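Local coordinates for protein EmGH1 (Erythrobacter marinus, PDB 5Z87) that probably hydrolyses beta-glucosidic bonds as a glycoside hydrolase family 3 enzyme, releasing glucose from substrates such as cellobiose, at residues Asp313-Asp316 with Val317-Ile320. Numbering follows the deposited sequence.
Sequences DWDD and VRRI
One face of the Arg319 guanidinium lies under the backbone O of Trp314, which sits 2.9 Å above the plane, with CB of Asp315 over that same face; at the edge, in plane, water 1 joins Arg319 NE to Asp315 OD2. The Trp314 ring meets this guanidinium at its own edge, CD1 lying 3.9 Å from Arg319 NH2. Extended from CG to NE, the Arg319 chain passes the carbonyl O of Asp315 (Arg319 CG at 3.4 Å) and brings its NH1 to Asp316 OD1 in a salt bridge (3.0 Å), from above the carboxylate plane; Asp316 OD2 is hydrogen-bonded to His281 ND1. Arg318 takes the Asp315 carboxylate at the edge of its guanidinium, side-on, with the two planes 52° apart. Arg318 NE reaches Asp315 OD2 at 3.0 Å and also Asp315 OD1, which Arg318 NH2 shares at 3.2 Å. A bend at chi3 (-34°) turns NE back onto the acid, while NH1 and NH2 continue to Glu330 and the carbonyl of Asn349. A methionine in place of Arg318 would probably leave the Asp315 carboxylate without its salt bridge, held by waters and freer to turn. Water 2 links Asp315 OD1 to Arg318 N. The type II beta turn Asp313 to Asp316, closed by Asp316 N to Asp313 O (2.9 Å), leads from strand 309-311 of the family 3 TIM-barrel-like domain into helix 319-322, with Asp313 and Trp314 lining the DTT-occupied pocket.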
ATOM      1  N   ASP A 313       2.752   4.474  24.000  1.00 17.01           N
ATOM      2  CA  ASP A 313       1.342   4.149  23.864  1.00 17.09           C
ATOM      3  C   ASP A 313       1.003   2.940  24.749  1.00 20.47           C
ATOM      4  O   ASP A 313       1.888   2.237  25.257  1.00 18.47           O
ATOM      5  CB  ASP A 313       0.997   3.900  22.397  1.00 17.83           C
ATOM      6  CG  ASP A 313      -0.478   4.143  22.089  1.00 24.48           C
ATOM      7  OD1 ASP A 313      -1.300   4.063  23.029  1.00 27.46           O
ATOM      8  OD2 ASP A 313      -0.800   4.428  20.916  1.00 22.43           O
ATOM      9  N   TRP A 314      -0.301   2.694  24.922  1.00 17.28           N
ATOM     10  CA  TRP A 314      -0.761   1.790  25.970  1.00 18.63           C
ATOM     11  C   TRP A 314      -0.131   0.408  25.844  1.00 24.75           C
ATOM     12  O   TRP A 314      -0.350  -0.303  24.860  1.00 23.10           O
ATOM     13  CB  TRP A 314      -2.286   1.670  25.973  1.00 16.62           C
ATOM     14  CG  TRP A 314      -2.709   0.742  27.075  1.00 23.98           C
ATOM     15  CD1 TRP A 314      -2.971  -0.596  26.965  1.00 21.56           C
ATOM     16  CD2 TRP A 314      -2.847   1.060  28.469  1.00 23.41           C
ATOM     17  NE1 TRP A 314      -3.285  -1.120  28.191  1.00 20.83           N
ATOM     18  CE2 TRP A 314      -3.224  -0.128  29.131  1.00 21.48           C
ATOM     19  CE3 TRP A 314      -2.711   2.236  29.214  1.00 25.24           C
ATOM     20  CZ2 TRP A 314      -3.452  -0.179  30.505  1.00 25.07           C
ATOM     21  CZ3 TRP A 314      -2.943   2.186  30.577  1.00 22.67           C
ATOM     22  CH2 TRP A 314      -3.307   0.983  31.210  1.00 24.37           C
ATOM     23  N   ASP A 315       0.640   0.033  26.869  1.00 25.14           N
ATOM     24  CA  ASP A 315       1.336  -1.251  26.990  1.00 16.60           C
ATOM     25  C   ASP A 315       2.251  -1.558  25.808  1.00 17.28           C
ATOM     26  O   ASP A 315       2.582  -2.713  25.569  1.00 17.62           O
ATOM     27  CB  ASP A 315       0.356  -2.411  27.203  1.00 26.59           C
ATOM     28  CG  ASP A 315       0.956  -3.529  28.044  1.00 25.83           C
ATOM     29  OD1 ASP A 315       1.863  -3.244  28.850  1.00 31.34           O
ATOM     30  OD2 ASP A 315       0.533  -4.691  27.906  1.00 29.83           O
ATOM     31  N   ASP A 316       2.723  -0.555  25.078  1.00 17.46           N
ATOM     32  CA  ASP A 316       3.491  -0.855  23.880  1.00 20.38           C
ATOM     33  C   ASP A 316       4.948  -1.216  24.148  1.00 23.04           C
ATOM     34  O   ASP A 316       5.604  -1.732  23.236  1.00 20.39           O
ATOM     35  CB  ASP A 316       3.436   0.319  22.905  1.00 19.87           C
ATOM     36  CG  ASP A 316       2.286   0.207  21.915  1.00 23.38           C
ATOM     37  OD1 ASP A 316       1.706  -0.895  21.756  1.00 21.20           O
ATOM     38  OD2 ASP A 316       1.960   1.238  21.294  1.00 26.59           O
ATOM     39  N   VAL A 317       5.480  -0.960  25.352  1.00 21.54           N
ATOM     40  CA  VAL A 317       6.842  -1.401  25.649  1.00 19.59           C
ATOM     41  C   VAL A 317       6.878  -2.918  25.774  1.00 21.51           C
ATOM     42  O   VAL A 317       7.697  -3.585  25.135  1.00 20.83           O
ATOM     43  CB  VAL A 317       7.403  -0.715  26.915  1.00 20.47           C
ATOM     44  CG1 VAL A 317       8.856  -1.116  27.111  1.00 15.15           C
ATOM     45  CG2 VAL A 317       7.344   0.801  26.796  1.00 16.85           C
ATOM     46  N   ARG A 318       5.970  -3.484  26.575  1.00 17.89           N
ATOM     47  CA  ARG A 318       5.832  -4.936  26.646  1.00 19.66           C
ATOM     48  C   ARG A 318       5.629  -5.560  25.264  1.00 22.79           C
ATOM     49  O   ARG A 318       6.123  -6.657  24.992  1.00 23.42           O
ATOM     50  CB  ARG A 318       4.657  -5.305  27.555  1.00 17.24           C
ATOM     51  CG  ARG A 318       4.537  -6.804  27.784  1.00 25.70           C
ATOM     52  CD  ARG A 318       3.212  -7.180  28.418  1.00 24.97           C
ATOM     53  NE  ARG A 318       2.761  -6.134  29.325  1.00 33.80           N
ATOM     54  CZ  ARG A 318       3.055  -6.094  30.620  1.00 23.29           C
ATOM     55  NH1 ARG A 318       3.791  -7.053  31.172  1.00 20.93           N
ATOM     56  NH2 ARG A 318       2.601  -5.100  31.359  1.00 25.46           N
ATOM     57  N   ARG A 319       4.902  -4.876  24.377  1.00 22.01           N
ATOM     58  CA  ARG A 319       4.565  -5.468  23.089  1.00 20.15           C
ATOM     59  C   ARG A 319       5.741  -5.514  22.127  1.00 23.27           C
ATOM     60  O   ARG A 319       5.634  -6.191  21.100  1.00 21.44           O
ATOM     61  CB  ARG A 319       3.408  -4.713  22.451  1.00 23.40           C
ATOM     62  CG  ARG A 319       2.070  -4.993  23.105  1.00 19.08           C
ATOM     63  CD  ARG A 319       1.062  -3.996  22.636  1.00 18.99           C
ATOM     64  NE  ARG A 319      -0.134  -4.013  23.457  1.00 17.54           N
ATOM     65  CZ  ARG A 319      -1.086  -3.094  23.358  1.00 21.37           C
ATOM     66  NH1 ARG A 319      -0.956  -2.112  22.473  1.00 13.36           N
ATOM     67  NH2 ARG A 319      -2.158  -3.150  24.139  1.00 23.55           N
ATOM     68  N   ILE A 320       6.841  -4.810  22.424  1.00 23.29           N
ATOM     69  CA  ILE A 320       8.093  -5.050  21.715  1.00 17.17           C
ATOM     70  C   ILE A 320       8.411  -6.533  21.723  1.00 23.59           C
ATOM     71  O   ILE A 320       8.931  -7.086  20.745  1.00 20.87           O
ATOM     72  CB  ILE A 320       9.242  -4.248  22.349  1.00 19.54           C
ATOM     73  CG1 ILE A 320       8.976  -2.742  22.303  1.00 18.88           C
ATOM     74  CG2 ILE A 320      10.579  -4.573  21.665  1.00 18.48           C
ATOM     75  CD1 ILE A 320       9.971  -1.984  23.206  1.00 19.36           C
TER
HETATM   76  O   HOH W   1      -0.469  -5.847  25.532  1.00 21.69           O
HETATM   77  O   HOH W   2       4.099  -1.932  28.178  1.00 21.87           O